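Variant surface glycoprotein MITAT 1.1 (Trypanosoma brucei brucei, PDB 5LY9) forms the dense protective coat on the trypanosome surface, where switching among antigenically distinct versions lets the parasite evade the host immune response. Local coordinates at residues A[44-55]-A[343-353]; A[71-82]-A[261-269]. All blocks are in the same frame, centred on the assembly; numbering follows the deposited sequence. Where two conformers were deposited one is given.

How the contacts relate
From the N terminus, the chain climbs helix 24-55, turns, and comes back along helix 62-114, the helical hairpin at the heart of this N-terminal, A-type VSG domain. It then runs through the intervening lobes until the loop 261-269 lies down on 71-82, closing the inner loop at contact 2. The outer loop closes later, where 343-353, at the start of helix 343-367, the last of this chain, packs on 44-55 in contact 1, so contact 2 lies wholly within its span. The two meet where Ala-45 and Glu-46 pack on Phe-72 and Ala-73. A glycan also joins them: its first sugar leaves Asn-266 in contact 2, and its second reaches Lys-48 in contact 1.

Contact 1 of 2, residues A[44-55]-A[343-353]; sequences AAEYKVSIYLAK and TVELGDILSNY. With NAG (2-acetamido-2-deoxy-beta-D-glucopyranose), chain C.
With chi1 at -83°, Tyr-47 lays its ring against the turn containing Leu-346 and Gly-347, while Leu-350, its CG swung opposite the backbone N (chi1 -178°), brings CD2 to the edge of that ring, 3.6 Å from Tyr-47 CD1. Gly-347, having no CB to stand close to Tyr-47 OH, lets the ring lie against the backbone, its CA over the face in a CH-pi contact, 4.0 Å from the Tyr-47 ring centroid. The helices run nearly parallel, at 21°, and their knobs-into-holes packing joins the last helix to the hairpin of this N-terminal VSG domain, beside the subunit interface. Tyr-47 fills the hole between Thr-343, Leu-346, Gly-347 and Leu-350; in return Leu-346 enters one formed by Ala-44, Tyr-47, Lys-48 and Ile-51, its CD1 3.6 Å from Ala-44 CB. Ile-51 is a third knob, set among Leu-346, Ile-349, Leu-350 and Tyr-353, its CD1 3.6 Å from Ile-349 CG2. Small Ala-54 lets the backbones stay close beside Tyr-353, whose ring has Lys-55 CB over one face; the lysine chain runs alongside to the hydroxyl, and its NZ goes on to a salt bridge with Glu-322. Lys-48, whose CG borders the Leu-346 hole, carries NZ on its long aliphatic chain to a hydrogen bond with O3 of the chain C NAG at 2.9 Å; Leu-337 O takes a second bond from NZ. Around this seam, Glu-46 and Ser-50 pack on helix 62-114 and Tyr-52 on helix 313-321. The second subunit covers another side: its Glu-46 and Asn-77 bond Tyr-47 OH, and its Arg-74 pairs with Asp-348.

Contact 2 of 2, residues A[71-82]-A[261-269]; sequences YFARKTNGGLES and DLAYTNETG. With NAG (2-acetamido-2-deoxy-beta-D-glucopyranose), chain B.
The ring of Tyr-71 meets the loop by its edge: Glu-267 OE1 lies near its plane, 3.7 Å from Tyr-71 CE1, as does Asn-266 OD1, while Lys-75 CG of its own helix covers one face. The CD2 edge of Tyr-71 also meets one face of Phe-72, whose own edge turns to Asn-266 OD1. Asn-266, Glu-267 and Thr-268 form an N-glycosylation sequon, here laid across a long helix of the VSG hairpin. The phenol reaches the loop backbone, so that Glu-267 N donates to Tyr-71 OH (2.9 Å, 155°), which also bonds a glycerol, probably from the crystallisation liquor. The Glu-267 carboxylate and Tyr-71 ring planes are 74° apart, and OE2 bonds Thr-276. Bends at chi2 and chi3 fold the Lys-75 chain so that NZ meets the loop carbonyls, in weak bonds to Leu-262 O at 3.0 Å and Thr-265 O at 2.9 Å; its charge probably stabilises them. One water links NZ to Glu-267 OE2, and another ties NZ and Lys-75 O to Ala-263 O. Gly-79, without a side chain, admits the loop closely: its CA is 3.4 Å from Ala-263 O. Its carbonyl O sits at the edge of Tyr-264, whose ring has Ala-263 CB over its centre. Asn-266 ND2 is bonded to C1 of the chain B NAG at 1.4 Å, and C6 of that NAG rests 3.7 Å from Phe-72 CZ.

Contact 1 of 2, residues A[44-55]-A[343-353]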
loop_
_atom_site.group_PDB
_atom_site.type_symbol
_atom_site.label_atom_id
_atom_site.label_comp_id
_atom_site.label_asym_id
_atom_site.label_seq_id
_atom_site.Cartn_x
_atom_site.Cartn_y
_atom_site.Cartn_z
ATOM N N ALA A 44 -14.445 -17.968 -4.863
ATOM C CA ALA A 44 -15.588 -18.717 -4.330
ATOM C C ALA A 44 -16.427 -19.318 -5.469
ATOM O O ALA A 44 -16.876 -20.455 -5.396
ATOM C CB ALA A 44 -16.425 -17.846 -3.449
ATOM N N ALA A 45 -16.600 -18.585 -6.550
ATOM C CA ALA A 45 -17.362 -19.091 -7.674
ATOM C C ALA A 45 -16.662 -20.287 -8.334
ATOM O O ALA A 45 -17.325 -21.291 -8.681
ATOM C CB ALA A 45 -17.632 -17.999 -8.675
ATOM N N GLU A 46 -15.329 -20.207 -8.496
ATOM C CA GLU A 46 -14.567 -21.330 -8.930
ATOM C C GLU A 46 -14.843 -22.548 -8.070
ATOM O O GLU A 46 -15.106 -23.644 -8.566
ATOM C CB GLU A 46 -13.067 -20.991 -8.957
ATOM C CG GLU A 46 -12.195 -22.156 -9.391
ATOM C CD GLU A 46 -10.728 -22.000 -9.139
ATOM O OE1 GLU A 46 -10.261 -20.930 -8.750
ATOM O OE2 GLU A 46 -9.987 -22.987 -9.352
ATOM N N TYR A 47 -14.799 -22.332 -6.756
ATOM C CA TYR A 47 -15.013 -23.434 -5.818
ATOM C C TYR A 47 -16.427 -24.041 -5.952
ATOM O O TYR A 47 -16.599 -25.244 -5.957
ATOM C CB TYR A 47 -14.754 -23.013 -4.394
ATOM C CG TYR A 47 -13.335 -23.030 -3.908
ATOM C CD1 TYR A 47 -12.524 -24.120 -4.115
ATOM C CD2 TYR A 47 -12.839 -22.032 -3.098
ATOM C CE1 TYR A 47 -11.192 -24.158 -3.668
ATOM C CE2 TYR A 47 -11.529 -22.088 -2.621
ATOM C CZ TYR A 47 -10.720 -23.155 -2.901
ATOM O OH TYR A 47 -9.452 -23.273 -2.361
ATOM N N LYS A 48 -17.437 -23.195 -6.070
ATOM C CA LYS A 48 -18.831 -23.674 -6.135
ATOM C C LYS A 48 -19.017 -24.538 -7.334
ATOM O O LYS A 48 -19.590 -25.614 -7.241
ATOM C CB LYS A 48 -19.854 -22.533 -6.097
ATOM C CG LYS A 48 -19.802 -21.825 -4.763
ATOM C CD LYS A 48 -20.904 -20.838 -4.531
ATOM C CE LYS A 48 -20.466 -19.645 -3.731
ATOM N NZ LYS A 48 -21.631 -18.841 -3.307
ATOM N N VAL A 49 -18.567 -24.063 -8.495
ATOM C CA VAL A 49 -18.717 -24.896 -9.724
ATOM C C VAL A 49 -17.916 -26.169 -9.583
ATOM O O VAL A 49 -18.389 -27.245 -9.941
ATOM C CB VAL A 49 -18.390 -24.122 -11.023
ATOM C CG1 VAL A 49 -18.737 -24.972 -12.206
ATOM C CG2 VAL A 49 -19.161 -22.782 -11.104
ATOM N N SER A 50 -16.707 -26.087 -9.013
ATOM C CA SER A 50 -15.873 -27.275 -8.799
ATOM C C SER A 50 -16.532 -28.317 -7.901
ATOM O O SER A 50 -16.457 -29.531 -8.159
ATOM C CB SER A 50 -14.537 -26.932 -8.182
ATOM O OG SER A 50 -13.772 -25.993 -8.966
ATOM N N ILE A 51 -17.156 -27.856 -6.818
ATOM C CA ILE A 51 -17.836 -28.717 -5.905
ATOM C C ILE A 51 -19.044 -29.405 -6.597
ATOM O O ILE A 51 -19.244 -30.607 -6.465
ATOM C CB ILE A 51 -18.341 -27.914 -4.658
ATOM C CG1 ILE A 51 -17.170 -27.469 -3.756
ATOM C CG2 ILE A 51 -19.396 -28.734 -3.914
ATOM C CD1 ILE A 51 -17.495 -26.254 -2.872
ATOM N N TYR A 52 -19.811 -28.627 -7.359
ATOM C CA TYR A 52 -20.956 -29.188 -8.067
ATOM C C TYR A 52 -20.469 -30.310 -9.010
ATOM O O TYR A 52 -21.075 -31.398 -9.108
ATOM C CB TYR A 52 -21.621 -28.137 -8.903
ATOM C CG TYR A 52 -22.868 -28.650 -9.568
ATOM C CD1 TYR A 52 -22.814 -29.269 -10.759
ATOM C CD2 TYR A 52 -24.122 -28.390 -8.981
ATOM C CE1 TYR A 52 -23.993 -29.768 -11.359
ATOM C CE2 TYR A 52 -25.302 -28.829 -9.589
ATOM C CZ TYR A 52 -25.220 -29.517 -10.753
ATOM O OH TYR A 52 -26.383 -29.994 -11.359
ATOM N N LEU A 53 -19.405 -30.045 -9.750
ATOM C CA LEU A 53 -18.873 -31.056 -10.646
ATOM C C LEU A 53 -18.394 -32.269 -9.907
ATOM O O LEU A 53 -18.605 -33.425 -10.377
ATOM C CB LEU A 53 -17.736 -30.489 -11.445
ATOM C CG LEU A 53 -18.152 -29.495 -12.509
ATOM C CD1 LEU A 53 -16.972 -28.638 -12.959
ATOM C CD2 LEU A 53 -18.706 -30.247 -13.684
ATOM N N ALA A 54 -17.658 -32.053 -8.822
ATOM C CA ALA A 54 -17.185 -33.214 -8.060
ATOM C C ALA A 54 -18.304 -34.059 -7.486
ATOM O O ALA A 54 -18.160 -35.298 -7.408
ATOM C CB ALA A 54 -16.257 -32.784 -6.960
ATOM N N LYS A 55 -19.397 -33.405 -7.147
ATOM C CA LYS A 55 -20.542 -34.040 -6.526
ATOM C C LYS A 55 -21.381 -34.710 -7.585
ATOM O O LYS A 55 -22.081 -35.704 -7.280
ATOM C CB LYS A 55 -21.303 -32.998 -5.778
ATOM C CG LYS A 55 -22.519 -33.461 -5.010
ATOM C CD LYS A 55 -23.066 -32.348 -4.128
ATOM C CE LYS A 55 -24.220 -32.852 -3.278
ATOM N NZ LYS A 55 -25.417 -33.131 -4.121
ATOM N N THR A 343 -14.322 -18.542 1.592
ATOM C CA THR A 343 -13.404 -19.336 0.808
ATOM C C THR A 343 -12.783 -20.489 1.546
ATOM O O THR A 343 -12.515 -21.502 0.955
ATOM C CB THR A 343 -12.267 -18.531 0.144
ATOM O OG1 THR A 343 -11.554 -17.857 1.144
ATOM C CG2 THR A 343 -12.846 -17.497 -0.818
ATOM N N VAL A 344 -12.507 -20.332 2.818
ATOM C CA VAL A 344 -11.939 -21.434 3.585
ATOM C C VAL A 344 -12.950 -22.562 3.687
ATOM O O VAL A 344 -12.646 -23.751 3.434
ATOM C CB VAL A 344 -11.508 -20.956 5.019
ATOM C CG1 VAL A 344 -11.133 -22.144 5.869
ATOM C CG2 VAL A 344 -10.360 -20.028 4.857
ATOM N N GLU A 345 -14.176 -22.217 4.036
ATOM C CA GLU A 345 -15.239 -23.236 4.021
ATOM C C GLU A 345 -15.403 -23.950 2.715
ATOM O O GLU A 345 -15.566 -25.168 2.699
ATOM C CB GLU A 345 -16.608 -22.643 4.355
ATOM C CG GLU A 345 -16.680 -22.186 5.800
ATOM C CD GLU A 345 -18.035 -21.584 6.195
ATOM O OE1 GLU A 345 -19.050 -21.797 5.465
ATOM O OE2 GLU A 345 -18.047 -20.819 7.255
ATOM N N LEU A 346 -15.383 -23.191 1.626
ATOM C CA LEU A 346 -15.589 -23.794 0.303
ATOM C C LEU A 346 -14.448 -24.708 -0.066
ATOM O O LEU A 346 -14.646 -25.765 -0.607
ATOM C CB LEU A 346 -15.770 -22.718 -0.753
ATOM C CG LEU A 346 -17.139 -22.061 -0.599
ATOM C CD1 LEU A 346 -17.123 -20.760 -1.378
ATOM C CD2 LEU A 346 -18.336 -22.936 -1.082
ATOM N N GLY A 347 -13.216 -24.279 0.243
ATOM C CA GLY A 347 -12.036 -25.135 0.110
ATOM C C GLY A 347 -12.150 -26.476 0.844
ATOM O O GLY A 347 -11.789 -27.527 0.291
ATOM N N ASP A 348 -12.636 -26.463 2.063
ATOM C CA ASP A 348 -12.871 -27.692 2.817
ATOM C C ASP A 348 -13.920 -28.598 2.100
ATOM O O ASP A 348 -13.748 -29.833 1.989
ATOM C CB ASP A 348 -13.475 -27.386 4.200
ATOM C CG ASP A 348 -12.479 -26.870 5.214
ATOM O OD1 ASP A 348 -11.265 -26.732 4.955
ATOM O OD2 ASP A 348 -12.988 -26.558 6.356
ATOM N N ILE A 349 -15.026 -27.993 1.638
ATOM C CA ILE A 349 -16.050 -28.776 0.979
ATOM C C ILE A 349 -15.493 -29.428 -0.318
ATOM O O ILE A 349 -15.742 -30.608 -0.587
ATOM C CB ILE A 349 -17.293 -27.906 0.660
ATOM C CG1 ILE A 349 -18.041 -27.529 1.979
ATOM C CG2 ILE A 349 -18.251 -28.633 -0.235
ATOM C CD1 ILE A 349 -18.882 -26.274 1.846
ATOM N N LEU A 350 -14.782 -28.659 -1.107
ATOM C CA LEU A 350 -14.160 -29.207 -2.307
ATOM C C LEU A 350 -13.196 -30.329 -1.967
ATOM O O LEU A 350 -13.217 -31.377 -2.652
ATOM C CB LEU A 350 -13.492 -28.189 -3.157
ATOM C CG LEU A 350 -12.871 -28.715 -4.455
ATOM C CD1 LEU A 350 -13.975 -29.402 -5.303
ATOM C CD2 LEU A 350 -12.240 -27.574 -5.213
ATOM N N SER A 351 -12.394 -30.131 -0.944
ATOM C CA SER A 351 -11.459 -31.192 -0.544
ATOM C C SER A 351 -12.170 -32.514 -0.234
ATOM O O SER A 351 -11.733 -33.572 -0.651
ATOM C CB SER A 351 -10.648 -30.724 0.634
ATOM O OG SER A 351 -9.930 -29.521 0.341
ATOM N N ASN A 352 -13.254 -32.416 0.525
ATOM C CA ASN A 352 -14.023 -33.576 0.943
ATOM C C ASN A 352 -14.635 -34.234 -0.311
ATOM O O ASN A 352 -14.582 -35.458 -0.459
ATOM C CB ASN A 352 -15.096 -33.140 1.928
ATOM C CG ASN A 352 -15.617 -34.274 2.760
ATOM O OD1 ASN A 352 -16.189 -34.076 3.823
ATOM N ND2 ASN A 352 -15.482 -35.476 2.244
ATOM N N TYR A 353 -15.200 -33.439 -1.211
ATOM C CA TYR A 353 -15.827 -34.075 -2.419
ATOM C C TYR A 353 -14.827 -34.624 -3.385
ATOM O O TYR A 353 -15.209 -35.564 -4.041
ATOM C CB TYR A 353 -16.814 -33.171 -3.182
ATOM C CG TYR A 353 -18.167 -33.136 -2.562
ATOM C CD1 TYR A 353 -19.010 -34.247 -2.599
ATOM C CD2 TYR A 353 -18.626 -32.003 -1.923
ATOM C CE1 TYR A 353 -20.254 -34.199 -2.007
ATOM C CE2 TYR A 353 -19.840 -31.966 -1.288
ATOM C CZ TYR A 353 -20.680 -33.055 -1.371
ATOM O OH TYR A 353 -21.922 -32.982 -0.801
HETATM C C1 NAG C . -21.775 -15.245 -7.404
HETATM C C2 NAG C . -22.002 -16.619 -6.851
HETATM C C3 NAG C . -23.310 -16.737 -6.068
HETATM C C4 NAG C . -23.433 -15.611 -5.037
HETATM C C5 NAG C . -23.200 -14.306 -5.787
HETATM C C6 NAG C . -23.316 -13.053 -4.940
HETATM C C7 NAG C . -21.246 -18.711 -7.814
HETATM C C8 NAG C . -21.460 -19.738 -8.871
HETATM N N2 NAG C . -22.040 -17.666 -7.870
HETATM O O3 NAG C . -23.433 -18.020 -5.395
HETATM O O4 NAG C . -24.664 -15.690 -4.231
HETATM O O5 NAG C . -21.867 -14.306 -6.363
HETATM O O6 NAG C . -22.381 -13.166 -3.899
HETATM O O7 NAG C . -20.368 -18.776 -6.989
#

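Contact 2 of 2, residues A[71-82]-A[261-269]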
loop_
_atom_site.group_PDB
_atom_site.type_symbol
_atom_site.label_atom_id
_atom_site.label_comp_id
_atom_site.label_asym_id
_atom_site.label_seq_id
_atom_site.Cartn_x
_atom_site.Cartn_y
_atom_site.Cartn_z
ATOM N N TYR A 71 -13.180 -20.606 -16.333
ATOM C CA TYR A 71 -13.265 -19.175 -16.426
ATOM C C TYR A 71 -13.043 -18.483 -15.101
ATOM O O TYR A 71 -12.209 -17.574 -14.964
ATOM C CB TYR A 71 -14.571 -18.781 -17.073
ATOM C CG TYR A 71 -14.947 -17.381 -16.916
ATOM C CD1 TYR A 71 -14.567 -16.434 -17.821
ATOM C CD2 TYR A 71 -15.704 -17.009 -15.838
ATOM C CE1 TYR A 71 -14.864 -15.131 -17.615
ATOM C CE2 TYR A 71 -15.997 -15.736 -15.600
ATOM C CZ TYR A 71 -15.608 -14.764 -16.515
ATOM O OH TYR A 71 -16.016 -13.429 -16.308
ATOM N N PHE A 72 -13.762 -18.924 -14.107
ATOM C CA PHE A 72 -13.573 -18.298 -12.800
ATOM C C PHE A 72 -12.157 -18.517 -12.273
ATOM O O PHE A 72 -11.560 -17.606 -11.695
ATOM C CB PHE A 72 -14.586 -18.858 -11.764
ATOM C CG PHE A 72 -16.016 -18.463 -12.045
ATOM C CD1 PHE A 72 -16.367 -17.151 -12.212
ATOM C CD2 PHE A 72 -17.023 -19.416 -12.077
ATOM C CE1 PHE A 72 -17.700 -16.741 -12.485
ATOM C CE2 PHE A 72 -18.344 -19.051 -12.380
ATOM C CZ PHE A 72 -18.669 -17.739 -12.587
ATOM N N ALA A 73 -11.612 -19.702 -12.460
ATOM C CA ALA A 73 -10.201 -19.930 -12.111
ATOM C C ALA A 73 -9.246 -18.967 -12.796
ATOM O O ALA A 73 -8.434 -18.329 -12.112
ATOM C CB ALA A 73 -9.804 -21.340 -12.408
ATOM N N ARG A 74 -9.340 -18.824 -14.095
ATOM C CA ARG A 74 -8.464 -17.841 -14.770
ATOM C C ARG A 74 -8.642 -16.475 -14.189
ATOM O O ARG A 74 -7.673 -15.736 -14.017
ATOM C CB ARG A 74 -8.646 -17.780 -16.308
ATOM C CG ARG A 74 -7.999 -18.932 -17.018
ATOM C CD ARG A 74 -7.676 -18.562 -18.462
ATOM N NE ARG A 74 -7.056 -19.661 -19.156
ATOM C CZ ARG A 74 -6.818 -19.684 -20.447
ATOM N NH1 ARG A 74 -7.098 -18.630 -21.232
ATOM N NH2 ARG A 74 -6.280 -20.758 -20.972
ATOM N N LYS A 75 -9.885 -16.094 -13.934
ATOM C CA LYS A 75 -10.151 -14.741 -13.507
ATOM C C LYS A 75 -9.647 -14.470 -12.102
ATOM O O LYS A 75 -9.099 -13.393 -11.854
ATOM C CB LYS A 75 -11.602 -14.382 -13.618
ATOM C CG LYS A 75 -12.022 -14.232 -15.094
ATOM C CD LYS A 75 -11.441 -12.980 -15.806
ATOM C CE LYS A 75 -12.028 -11.697 -15.270
ATOM N NZ LYS A 75 -11.288 -10.453 -15.518
ATOM N N THR A 76 -9.827 -15.397 -11.162
ATOM C CA THR A 76 -9.312 -15.154 -9.818
ATOM C C THR A 76 -7.784 -15.272 -9.752
ATOM O O THR A 76 -7.113 -14.451 -9.189
ATOM C CB THR A 76 -9.999 -16.058 -8.791
ATOM O OG1 THR A 76 -9.591 -15.638 -7.503
ATOM C CG2 THR A 76 -9.670 -17.539 -9.009
ATOM N N ASN A 77 -7.218 -16.241 -10.443
ATOM C CA ASN A 77 -5.794 -16.466 -10.397
ATOM C C ASN A 77 -5.056 -15.354 -11.110
ATOM O O ASN A 77 -4.077 -14.824 -10.595
ATOM C CB ASN A 77 -5.491 -17.804 -10.992
ATOM C CG ASN A 77 -6.033 -18.955 -10.161
ATOM O OD1 ASN A 77 -6.071 -18.890 -8.939
ATOM N ND2 ASN A 77 -6.367 -20.036 -10.840
ATOM N N GLY A 78 -5.598 -14.905 -12.235
ATOM C CA GLY A 78 -5.004 -13.825 -13.023
ATOM C C GLY A 78 -5.206 -12.507 -12.281
ATOM O O GLY A 78 -4.338 -11.634 -12.300
ATOM N N GLY A 79 -6.350 -12.326 -11.658
ATOM C CA GLY A 79 -6.616 -11.119 -10.830
ATOM C C GLY A 79 -5.623 -10.930 -9.684
ATOM O O GLY A 79 -5.040 -9.824 -9.499
ATOM N N LEU A 80 -5.369 -12.025 -8.957
ATOM C CA LEU A 80 -4.415 -11.957 -7.853
ATOM C C LEU A 80 -3.000 -11.638 -8.388
ATOM O O LEU A 80 -2.303 -10.825 -7.800
ATOM C CB LEU A 80 -4.422 -13.249 -7.000
ATOM C CG LEU A 80 -3.616 -13.202 -5.685
ATOM C CD1 LEU A 80 -4.013 -12.066 -4.727
ATOM C CD2 LEU A 80 -3.727 -14.538 -4.926
ATOM N N GLU A 81 -2.583 -12.318 -9.469
ATOM C CA GLU A 81 -1.329 -11.975 -10.099
ATOM C C GLU A 81 -1.245 -10.537 -10.525
ATOM O O GLU A 81 -0.185 -9.918 -10.333
ATOM C CB GLU A 81 -1.085 -12.913 -11.293
ATOM C CG GLU A 81 0.228 -12.686 -12.039
ATOM C CD GLU A 81 1.483 -13.080 -11.298
ATOM O OE1 GLU A 81 1.463 -13.461 -10.133
ATOM O OE2 GLU A 81 2.558 -12.936 -11.916
ATOM N N SER A 82 -2.286 -10.005 -11.160
ATOM C CA SER A 82 -2.303 -8.607 -11.594
ATOM C C SER A 82 -2.229 -7.647 -10.377
ATOM O O SER A 82 -1.575 -6.603 -10.461
ATOM C CB SER A 82 -3.544 -8.245 -12.384
ATOM O OG SER A 82 -3.603 -8.940 -13.639
ATOM N N ASP A 261 -12.015 -2.419 -11.845
ATOM C CA ASP A 261 -11.237 -2.552 -13.050
ATOM C C ASP A 261 -11.449 -3.951 -13.640
ATOM O O ASP A 261 -11.752 -4.896 -12.931
ATOM C CB ASP A 261 -9.721 -2.306 -12.824
ATOM C CG ASP A 261 -9.374 -0.832 -12.536
ATOM O OD1 ASP A 261 -10.241 0.026 -12.704
ATOM O OD2 ASP A 261 -8.197 -0.595 -12.172
ATOM N N LEU A 262 -11.175 -4.033 -14.921
ATOM C CA LEU A 262 -11.225 -5.284 -15.702
ATOM C C LEU A 262 -10.503 -6.437 -15.038
ATOM O O LEU A 262 -11.067 -7.563 -14.932
ATOM C CB LEU A 262 -10.605 -5.033 -17.126
ATOM C CG LEU A 262 -11.453 -4.084 -17.985
ATOM C CD1 LEU A 262 -10.742 -3.766 -19.303
ATOM C CD2 LEU A 262 -12.859 -4.644 -18.174
ATOM N N ALA A 263 -9.327 -6.163 -14.495
ATOM C CA ALA A 263 -8.540 -7.201 -13.850
ATOM C C ALA A 263 -9.239 -7.920 -12.696
ATOM O O ALA A 263 -8.877 -9.047 -12.389
ATOM C CB ALA A 263 -7.149 -6.638 -13.393
ATOM N N TYR A 264 -10.182 -7.272 -12.037
ATOM C CA TYR A 264 -10.747 -7.735 -10.791
ATOM C C TYR A 264 -12.254 -7.898 -10.821
ATOM O O TYR A 264 -12.850 -8.090 -9.775
ATOM C CB TYR A 264 -10.355 -6.773 -9.616
ATOM C CG TYR A 264 -8.902 -6.361 -9.681
ATOM C CD1 TYR A 264 -7.873 -7.298 -9.599
ATOM C CD2 TYR A 264 -8.541 -5.001 -9.843
ATOM C CE1 TYR A 264 -6.558 -6.890 -9.719
ATOM C CE2 TYR A 264 -7.239 -4.597 -9.908
ATOM C CZ TYR A 264 -6.210 -5.538 -9.856
ATOM O OH TYR A 264 -4.901 -5.185 -9.967
ATOM N N THR A 265 -12.827 -7.978 -12.039
ATOM C CA THR A 265 -14.257 -8.129 -12.203
ATOM C C THR A 265 -14.528 -9.129 -13.277
ATOM O O THR A 265 -13.643 -9.451 -14.079
ATOM C CB THR A 265 -14.909 -6.781 -12.638
ATOM O OG1 THR A 265 -14.160 -6.201 -13.697
ATOM C CG2 THR A 265 -14.905 -5.795 -11.495
ATOM N N ASN A 266 -15.731 -9.659 -13.262
ATOM C CA ASN A 266 -16.201 -10.533 -14.322
ATOM C C ASN A 266 -16.285 -9.823 -15.655
ATOM O O ASN A 266 -16.574 -8.627 -15.754
ATOM C CB ASN A 266 -17.559 -11.099 -13.929
ATOM C CG ASN A 266 -17.487 -12.159 -12.799
ATOM O OD1 ASN A 266 -16.671 -13.125 -12.824
ATOM N ND2 ASN A 266 -18.395 -12.038 -11.854
ATOM N N GLU A 267 -16.028 -10.571 -16.716
ATOM C CA GLU A 267 -16.150 -10.048 -18.085
ATOM C C GLU A 267 -17.628 -9.854 -18.410
ATOM O O GLU A 267 -18.501 -10.488 -17.819
ATOM C CB GLU A 267 -15.466 -10.994 -19.058
ATOM C CG GLU A 267 -13.966 -10.979 -18.766
ATOM C CD GLU A 267 -13.091 -11.946 -19.600
ATOM O OE1 GLU A 267 -13.639 -12.839 -20.291
ATOM O OE2 GLU A 267 -11.860 -11.889 -19.393
ATOM N N THR A 268 -17.874 -8.916 -19.311
ATOM C CA THR A 268 -19.184 -8.469 -19.757
ATOM C C THR A 268 -19.315 -8.540 -21.295
ATOM O O THR A 268 -18.392 -8.764 -22.015
ATOM C CB THR A 268 -19.457 -6.999 -19.327
ATOM O OG1 THR A 268 -18.568 -6.136 -20.038
ATOM C CG2 THR A 268 -19.260 -6.846 -17.897
ATOM N N GLY A 269 -20.557 -8.457 -21.734
ATOM C CA GLY A 269 -20.932 -8.486 -23.110
ATOM C C GLY A 269 -21.273 -9.908 -23.581
ATOM O O GLY A 269 -21.296 -10.882 -22.827
HETATM C C1 NAG B . -18.515 -12.970 -10.772
HETATM C C2 NAG B . -18.715 -12.363 -9.392
HETATM C C3 NAG B . -19.040 -13.392 -8.368
HETATM C C4 NAG B . -20.265 -14.172 -8.865
HETATM C C5 NAG B . -19.980 -14.763 -10.237
HETATM C C6 NAG B . -21.155 -15.512 -10.883
HETATM C C7 NAG B . -17.475 -10.323 -8.883
HETATM C C8 NAG B . -16.187 -9.676 -8.453
HETATM N N2 NAG B . -17.507 -11.655 -8.986
HETATM O O3 NAG B . -19.363 -12.753 -7.139
HETATM O O4 NAG B . -20.471 -15.237 -7.941
HETATM O O5 NAG B . -19.684 -13.710 -11.118
HETATM O O6 NAG B . -22.336 -14.696 -10.821
HETATM O O7 NAG B . -18.448 -9.657 -9.157
HETATM O O HOH W 1 -9.061 -11.244 -13.682
HETATM O O HOH W 2 -10.552 -10.131 -18.162
#